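Local coordinates for protein aminotransferase, class III (Deinococcus radiodurans, PDB 3I4J) that probably transfers amino groups as a pyridoxal-phosphate-dependent transaminase of class III, at residues P164-P168 with D204-A210; G172-E177 with P211-V217. The protein carries 1 engineered substitution. All blocks are in the same frame, centred on the assembly; numbering follows the deposited sequence.

Interaction 1. Residues P164-P168 with D204-A210; sequences PKPDP and DAALAPA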
ATOM      1  N   PRO C 164     -21.836  21.387  -1.417  1.00 22.28           N
ATOM      2  CA  PRO C 164     -22.043  21.528  -2.861  1.00 22.19           C
ATOM      3  C   PRO C 164     -20.744  21.711  -3.646  1.00 22.97           C
ATOM      4  O   PRO C 164     -19.740  22.197  -3.119  1.00 21.25           O
ATOM      5  CB  PRO C 164     -22.941  22.764  -2.962  1.00 23.05           C
ATOM      6  CG  PRO C 164     -23.713  22.722  -1.683  1.00 24.33           C
ATOM      7  CD  PRO C 164     -22.650  22.365  -0.674  1.00 23.40           C
ATOM      8  N   LYS C 165     -20.782  21.327  -4.915  1.00 22.91           N
ATOM      9  CA  LYS C 165     -19.627  21.463  -5.790  1.00 25.00           C
ATOM     10  C   LYS C 165     -19.251  22.944  -5.845  1.00 24.29           C
ATOM     11  O   LYS C 165     -20.122  23.815  -5.789  1.00 25.40           O
ATOM     12  CB  LYS C 165     -19.988  20.960  -7.190  1.00 27.41           C
ATOM     13  CG  LYS C 165     -18.888  21.090  -8.223  1.00 30.15           C
ATOM     14  CD  LYS C 165     -19.342  20.577  -9.589  1.00 32.69           C
ATOM     15  CE  LYS C 165     -19.672  19.093  -9.555  1.00 34.49           C
ATOM     16  NZ  LYS C 165     -19.905  18.543 -10.926  1.00 37.59           N
ATOM     17  N   PRO C 166     -17.948  23.250  -5.930  1.00 24.50           N
ATOM     18  CA  PRO C 166     -17.555  24.660  -5.991  1.00 25.13           C
ATOM     19  C   PRO C 166     -18.002  25.290  -7.312  1.00 25.22           C
ATOM     20  O   PRO C 166     -18.149  24.598  -8.324  1.00 23.98           O
ATOM     21  CB  PRO C 166     -16.033  24.601  -5.846  1.00 26.28           C
ATOM     22  CG  PRO C 166     -15.686  23.266  -6.446  1.00 27.95           C
ATOM     23  CD  PRO C 166     -16.768  22.367  -5.909  1.00 24.64           C
ATOM     24  N   ASP C 167     -18.231  26.597  -7.294  1.00 23.78           N
ATOM     25  CA  ASP C 167     -18.651  27.311  -8.497  1.00 24.17           C
ATOM     26  C   ASP C 167     -17.608  28.372  -8.806  1.00 23.99           C
ATOM     27  O   ASP C 167     -17.632  29.461  -8.238  1.00 23.76           O
ATOM     28  CB  ASP C 167     -20.009  27.981  -8.291  1.00 24.62           C
ATOM     29  CG  ASP C 167     -20.553  28.585  -9.571  1.00 26.86           C
ATOM     30  OD1 ASP C 167     -19.785  28.674 -10.551  1.00 27.31           O
ATOM     31  OD2 ASP C 167     -21.740  28.976  -9.597  1.00 27.32           O
ATOM     32  N   PRO C 168     -16.674  28.061  -9.715  1.00 24.40           N
ATOM     33  CA  PRO C 168     -15.590  28.953 -10.135  1.00 25.60           C
ATOM     34  C   PRO C 168     -16.060  30.303 -10.687  1.00 26.99           C
ATOM     35  O   PRO C 168     -15.291  31.261 -10.731  1.00 26.52           O
ATOM     36  CB  PRO C 168     -14.859  28.129 -11.194  1.00 24.38           C
ATOM     37  CG  PRO C 168     -15.135  26.717 -10.780  1.00 27.23           C
ATOM     38  CD  PRO C 168     -16.586  26.771 -10.421  1.00 23.52           C
ATOM     39  N   ASP C 204     -13.952  15.477 -11.372  1.00 34.50           N
ATOM     40  CA  ASP C 204     -14.360  16.641 -12.149  1.00 33.16           C
ATOM     41  C   ASP C 204     -13.054  17.291 -12.578  1.00 31.47           C
ATOM     42  O   ASP C 204     -12.589  18.248 -11.960  1.00 27.70           O
ATOM     43  CB  ASP C 204     -15.169  17.614 -11.292  1.00 35.89           C
ATOM     44  CG  ASP C 204     -16.114  18.469 -12.117  1.00 37.87           C
ATOM     45  OD1 ASP C 204     -15.720  18.916 -13.214  1.00 39.35           O
ATOM     46  OD2 ASP C 204     -17.251  18.702 -11.661  1.00 39.30           O
ATOM     47  N   ALA C 205     -12.475  16.738 -13.639  1.00 29.47           N
ATOM     48  CA  ALA C 205     -11.192  17.163 -14.188  1.00 28.21           C
ATOM     49  C   ALA C 205     -10.720  18.596 -13.964  1.00 26.67           C
ATOM     50  O   ALA C 205     -11.138  19.522 -14.658  1.00 25.85           O
ATOM     51  CB  ALA C 205     -11.145  16.839 -15.685  1.00 28.63           C
ATOM     52  N   ALA C 206      -9.824  18.754 -12.994  1.00 24.43           N
ATOM     53  CA  ALA C 206      -9.209  20.037 -12.683  1.00 21.65           C
ATOM     54  C   ALA C 206     -10.120  21.178 -12.251  1.00 22.95           C
ATOM     55  O   ALA C 206      -9.762  22.346 -12.411  1.00 21.94           O
ATOM     56  CB  ALA C 206      -8.353  20.487 -13.864  1.00 21.77           C
ATOM     57  N   LEU C 207     -11.286  20.853 -11.708  1.00 22.25           N
ATOM     58  CA  LEU C 207     -12.194  21.898 -11.239  1.00 24.06           C
ATOM     59  C   LEU C 207     -11.515  22.617 -10.077  1.00 23.48           C
ATOM     60  O   LEU C 207     -11.059  21.981  -9.127  1.00 22.96           O
ATOM     61  CB  LEU C 207     -13.514  21.294 -10.763  1.00 24.54           C
ATOM     62  CG  LEU C 207     -14.495  22.325 -10.191  1.00 27.88           C
ATOM     63  CD1 LEU C 207     -14.899  23.289 -11.299  1.00 28.45           C
ATOM     64  CD2 LEU C 207     -15.719  21.625  -9.617  1.00 29.30           C
ATOM     65  N   ALA C 208     -11.448  23.942 -10.156  1.00 23.21           N
ATOM     66  CA  ALA C 208     -10.819  24.731  -9.108  1.00 22.04           C
ATOM     67  C   ALA C 208     -11.714  25.889  -8.694  1.00 21.71           C
ATOM     68  O   ALA C 208     -12.304  26.561  -9.540  1.00 21.83           O
ATOM     69  CB  ALA C 208      -9.474  25.266  -9.584  1.00 23.54           C
ATOM     70  N   PRO C 209     -11.840  26.123  -7.381  1.00 20.93           N
ATOM     71  CA  PRO C 209     -12.667  27.210  -6.851  1.00 20.58           C
ATOM     72  C   PRO C 209     -12.059  28.557  -7.237  1.00 22.12           C
ATOM     73  O   PRO C 209     -10.896  28.633  -7.641  1.00 20.35           O
ATOM     74  CB  PRO C 209     -12.622  26.973  -5.341  1.00 21.98           C
ATOM     75  CG  PRO C 209     -12.413  25.479  -5.242  1.00 24.20           C
ATOM     76  CD  PRO C 209     -11.366  25.253  -6.293  1.00 20.11           C
ATOM     77  N   ALA C 210     -12.852  29.615  -7.114  1.00 21.25           N
ATOM     78  CA  ALA C 210     -12.394  30.955  -7.448  1.00 22.12           C
ATOM     79  C   ALA C 210     -11.522  31.512  -6.331  1.00 21.68           C
ATOM     80  O   ALA C 210     -11.504  30.983  -5.212  1.00 20.43           O
ATOM     81  CB  ALA C 210     -13.594  31.870  -7.669  1.00 22.21           C
TER
HETATM   82  O   HOH W   1     -15.535  29.435  -6.179  1.00 23.18           O
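Asp204 takes the tip of Lys165 at the start of the contact: NZ of Lys165 lies 2.8 Å from OD2 of Asp204, a hydrogen-bonded salt bridge in which the amine meets the oxygen nearly along its C-O axis. The lysine runs extended from its backbone and then bends at chi3 (-63°), which turns CE and NZ across the carboxylate. The other oxygen of Asp204, OD1, is held by Arg347, so this carboxylate sits between two cations and would probably stay ionised. Asp204 also opens a type II beta turn closed by the backbone bond from Leu207 N to Asp204 O (2.9 Å).

Leu207 comes out of that turn and forks over the proline-rich segment. With CG anti to the backbone N (chi1 177°), its CD2 rests 3.5 Å from Lys165 CG and also meets Pro166 CG, while CD1 presses on the ring of Pro168 at CG, 3.5 Å away, tighter than usual for two carbons. Ala208 takes part through its carbonyl O, which lies 3.1 Å from Pro168 CG. Next, Pro209 sets its CG 3.8 Å from Pro166 CB, one proline ring against another. At Ala210 the link is through water: its N donates to a water that in turn donates to Asp167 O, while the CB of Ala210 lies 3.6 Å from Pro168 O.

Here two loops pack together, one following strand 162-163 and the other strand 191-196, both in the mixed sheet of the large domain of a fold type I aminotransferase.

Interaction 2. Residues G172-E177 with P211-V217; sequences GAEDAE and PGYYERV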
ATOM      1  N   GLY C 172     -15.378  33.676  -4.828  1.00 25.32           N
ATOM      2  CA  GLY C 172     -14.850  32.626  -3.966  1.00 24.33           C
ATOM      3  C   GLY C 172     -15.289  32.597  -2.511  1.00 23.67           C
ATOM      4  O   GLY C 172     -15.703  31.552  -1.996  1.00 20.20           O
ATOM      5  N   ALA C 173     -15.190  33.733  -1.831  1.00 22.85           N
ATOM      6  CA  ALA C 173     -15.583  33.795  -0.429  1.00 23.98           C
ATOM      7  C   ALA C 173     -17.073  33.506  -0.276  1.00 23.38           C
ATOM      8  O   ALA C 173     -17.490  32.777   0.622  1.00 23.11           O
ATOM      9  CB  ALA C 173     -15.248  35.167   0.144  1.00 24.89           C
ATOM     10  N   GLU C 174     -17.876  34.088  -1.161  1.00 22.06           N
ATOM     11  CA  GLU C 174     -19.317  33.898  -1.137  1.00 24.21           C
ATOM     12  C   GLU C 174     -19.655  32.420  -1.353  1.00 22.53           C
ATOM     13  O   GLU C 174     -20.543  31.869  -0.703  1.00 22.73           O
ATOM     14  CB  GLU C 174     -19.950  34.749  -2.237  1.00 27.81           C
ATOM     15  CG  GLU C 174     -21.458  34.667  -2.340  1.00 35.76           C
ATOM     16  CD  GLU C 174     -21.979  35.384  -3.578  1.00 39.90           C
ATOM     17  OE1 GLU C 174     -21.604  36.561  -3.785  1.00 40.39           O
ATOM     18  OE2 GLU C 174     -22.756  34.773  -4.342  1.00 42.11           O
ATOM     19  N   ASP C 175     -18.931  31.787  -2.268  1.00 22.51           N
ATOM     20  CA  ASP C 175     -19.148  30.375  -2.588  1.00 21.60           C
ATOM     21  C   ASP C 175     -18.773  29.508  -1.382  1.00 21.96           C
ATOM     22  O   ASP C 175     -19.466  28.542  -1.051  1.00 21.24           O
ATOM     23  CB  ASP C 175     -18.300  30.004  -3.819  1.00 22.45           C
ATOM     24  CG  ASP C 175     -18.695  28.669  -4.442  1.00 24.82           C
ATOM     25  OD1 ASP C 175     -19.907  28.376  -4.524  1.00 25.19           O
ATOM     26  OD2 ASP C 175     -17.788  27.922  -4.873  1.00 23.72           O
ATOM     27  N   ALA C 176     -17.683  29.875  -0.717  1.00 20.91           N
ATOM     28  CA  ALA C 176     -17.204  29.136   0.451  1.00 22.25           C
ATOM     29  C   ALA C 176     -18.170  29.225   1.633  1.00 21.77           C
ATOM     30  O   ALA C 176     -18.199  28.338   2.488  1.00 20.82           O
ATOM     31  CB  ALA C 176     -15.823  29.651   0.859  1.00 21.80           C
ATOM     32  N   GLU C 177     -18.960  30.295   1.688  1.00 22.33           N
ATOM     33  CA  GLU C 177     -19.920  30.462   2.774  1.00 22.49           C
ATOM     34  C   GLU C 177     -20.903  29.298   2.833  1.00 22.61           C
ATOM     35  O   GLU C 177     -21.600  29.109   3.828  1.00 23.18           O
ATOM     36  CB  GLU C 177     -20.665  31.795   2.625  1.00 23.84           C
ATOM     37  CG  GLU C 177     -19.874  32.966   3.184  1.00 25.48           C
ATOM     38  CD  GLU C 177     -19.776  32.925   4.700  1.00 26.45           C
ATOM     39  OE1 GLU C 177     -18.746  33.368   5.248  1.00 26.24           O
ATOM     40  OE2 GLU C 177     -20.737  32.461   5.349  1.00 28.05           O
ATOM     41  N   PRO C 211     -10.773  32.586  -6.620  1.00 21.45           N
ATOM     42  CA  PRO C 211      -9.924  33.173  -5.586  1.00 22.22           C
ATOM     43  C   PRO C 211     -10.792  33.520  -4.379  1.00 22.03           C
ATOM     44  O   PRO C 211     -11.983  33.824  -4.533  1.00 22.13           O
ATOM     45  CB  PRO C 211      -9.355  34.411  -6.277  1.00 22.61           C
ATOM     46  CG  PRO C 211      -9.237  33.958  -7.705  1.00 23.52           C
ATOM     47  CD  PRO C 211     -10.560  33.249  -7.920  1.00 22.30           C
ATOM     48  N   GLY C 212     -10.202  33.452  -3.188  1.00 20.82           N
ATOM     49  CA  GLY C 212     -10.926  33.765  -1.967  1.00 20.62           C
ATOM     50  C   GLY C 212     -11.647  32.603  -1.308  1.00 21.99           C
ATOM     51  O   GLY C 212     -12.022  32.684  -0.135  1.00 22.23           O
ATOM     52  N   TYR C 213     -11.825  31.507  -2.044  1.00 19.18           N
ATOM     53  CA  TYR C 213     -12.538  30.341  -1.524  1.00 19.92           C
ATOM     54  C   TYR C 213     -11.887  29.676  -0.309  1.00 18.38           C
ATOM     55  O   TYR C 213     -12.497  29.581   0.758  1.00 19.04           O
ATOM     56  CB  TYR C 213     -12.700  29.301  -2.638  1.00 18.62           C
ATOM     57  CG  TYR C 213     -13.539  28.096  -2.272  1.00 19.14           C
ATOM     58  CD1 TYR C 213     -14.903  28.059  -2.559  1.00 18.72           C
ATOM     59  CD2 TYR C 213     -12.953  26.964  -1.704  1.00 20.73           C
ATOM     60  CE1 TYR C 213     -15.664  26.916  -2.303  1.00 20.87           C
ATOM     61  CE2 TYR C 213     -13.701  25.821  -1.441  1.00 20.18           C
ATOM     62  CZ  TYR C 213     -15.051  25.801  -1.750  1.00 20.18           C
ATOM     63  OH  TYR C 213     -15.776  24.652  -1.558  1.00 21.29           O
ATOM     64  N   TYR C 214     -10.651  29.210  -0.457  1.00 19.73           N
ATOM     65  CA  TYR C 214     -10.009  28.541   0.665  1.00 19.16           C
ATOM     66  C   TYR C 214      -9.635  29.447   1.826  1.00 19.25           C
ATOM     67  O   TYR C 214      -9.507  28.978   2.959  1.00 18.64           O
ATOM     68  CB  TYR C 214      -8.812  27.729   0.177  1.00 17.52           C
ATOM     69  CG  TYR C 214      -9.268  26.546  -0.644  1.00 16.57           C
ATOM     70  CD1 TYR C 214     -10.051  25.541  -0.076  1.00 18.50           C
ATOM     71  CD2 TYR C 214      -8.993  26.477  -2.009  1.00 17.54           C
ATOM     72  CE1 TYR C 214     -10.560  24.489  -0.861  1.00 17.28           C
ATOM     73  CE2 TYR C 214      -9.492  25.441  -2.797  1.00 17.70           C
ATOM     74  CZ  TYR C 214     -10.274  24.457  -2.222  1.00 17.29           C
ATOM     75  OH  TYR C 214     -10.789  23.457  -3.022  1.00 18.51           O
ATOM     76  N   GLU C 215      -9.459  30.737   1.554  1.00 20.72           N
ATOM     77  CA  GLU C 215      -9.155  31.675   2.627  1.00 21.77           C
ATOM     78  C   GLU C 215     -10.375  31.681   3.550  1.00 21.67           C
ATOM     79  O   GLU C 215     -10.244  31.632   4.776  1.00 19.91           O
ATOM     80  CB  GLU C 215      -8.913  33.087   2.074  1.00 21.05           C
ATOM     81  CG  GLU C 215      -7.616  33.248   1.281  1.00 21.97           C
ATOM     82  CD  GLU C 215      -7.747  32.894  -0.192  1.00 22.96           C
ATOM     83  OE1 GLU C 215      -8.752  32.267  -0.591  1.00 22.13           O
ATOM     84  OE2 GLU C 215      -6.827  33.239  -0.956  1.00 23.97           O
ATOM     85  N   ARG C 216     -11.564  31.726   2.948  1.00 21.40           N
ATOM     86  CA  ARG C 216     -12.809  31.726   3.710  1.00 21.27           C
ATOM     87  C   ARG C 216     -13.045  30.367   4.369  1.00 20.20           C
ATOM     88  O   ARG C 216     -13.492  30.302   5.513  1.00 20.33           O
ATOM     89  CB  ARG C 216     -13.991  32.109   2.807  1.00 21.01           C
ATOM     90  CG  ARG C 216     -15.360  32.125   3.506  1.00 23.37           C
ATOM     91  CD  ARG C 216     -15.378  33.036   4.735  1.00 25.00           C
ATOM     92  NE  ARG C 216     -14.959  34.394   4.408  1.00 28.30           N
ATOM     93  CZ  ARG C 216     -15.719  35.289   3.779  1.00 33.17           C
ATOM     94  NH1 ARG C 216     -16.959  34.981   3.411  1.00 32.02           N
ATOM     95  NH2 ARG C 216     -15.229  36.490   3.496  1.00 33.18           N
ATOM     96  N   VAL C 217     -12.739  29.280   3.660  1.00 20.15           N
ATOM     97  CA  VAL C 217     -12.897  27.945   4.238  1.00 19.59           C
ATOM     98  C   VAL C 217     -12.021  27.812   5.491  1.00 18.00           C
ATOM     99  O   VAL C 217     -12.471  27.319   6.522  1.00 19.21           O
ATOM    100  CB  VAL C 217     -12.489  26.835   3.230  1.00 19.86           C
ATOM    101  CG1 VAL C 217     -12.338  25.491   3.954  1.00 21.03           C
ATOM    102  CG2 VAL C 217     -13.541  26.715   2.141  1.00 20.59           C
TER
HETATM  103  O   HOH W   2     -13.520  35.323  -6.299  1.00 25.89           O
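Ala176 points its methyl at the ring of Tyr213, over one face and displaced toward the rim: CB stands 4.2 Å from the ring centroid, 24° off the normal, a CH-pi contact. The hydroxyl of Tyr213 is bound by Arg127. Asp175 approaches the same ring obliquely, with OD2 engaged by Asp167 N. The Ala176 methyl also touches Arg216 CB and Val217 CG2, so it sits among Tyr213, Arg216 and Val217, one turn of helix 213-217.

Arg216 folds back at chi2 and chi3 and lays its guanidinium against the first helix: Ala173 CB lies over one face, 3.6 Å from Arg216 NH2. From there NH1 gives a weak hydrogen bond to Glu177 OE1 at 3.0 Å, part of a salt bridge whose carboxylate and guanidinium planes are 61° apart; Glu177 OE2 is paired with Arg180. With an alanine in place of Arg216, Glu177 would probably lose this cation and the Ala173 methyl its guanidinium cover.

The axes of 172-176 and 213-217 approach to 7.5 Å, crossing at -43°, and Gly172 permits it: a CB there would run into Pro211 O and Tyr213 N. Instead Gly172 CA makes a CA-H...O contact with Pro211 O, and a water bridges that oxygen to Gly172 N.

The bent, weak hydrogen bond within the salt bridge suggests that close packing of methyls, ring and guanidinium, with the backbone approach at Gly172, sets the geometry, and that the ion pair probably adds to it.

Going from the N terminus, the chain leaves strand 162-163 at the edge of the mixed sheet, passes through 164-168 and enters helix 172-176. It continues through helix 178-186 and strand 191-196, then returns along 204-210 and 211-217 into helix 213-224. Interaction 1 therefore closes a loop of 35 intervening residues and interaction 2 one of 33; the two cross, their segments alternating along the chain. Their centres lie 12 Å apart and they touch directly, for instance where Pro209 packs on the hydroxyl of Tyr214. Together they tie the loop after the edge strand and its helix to the loop and helix that follow strand 191-196.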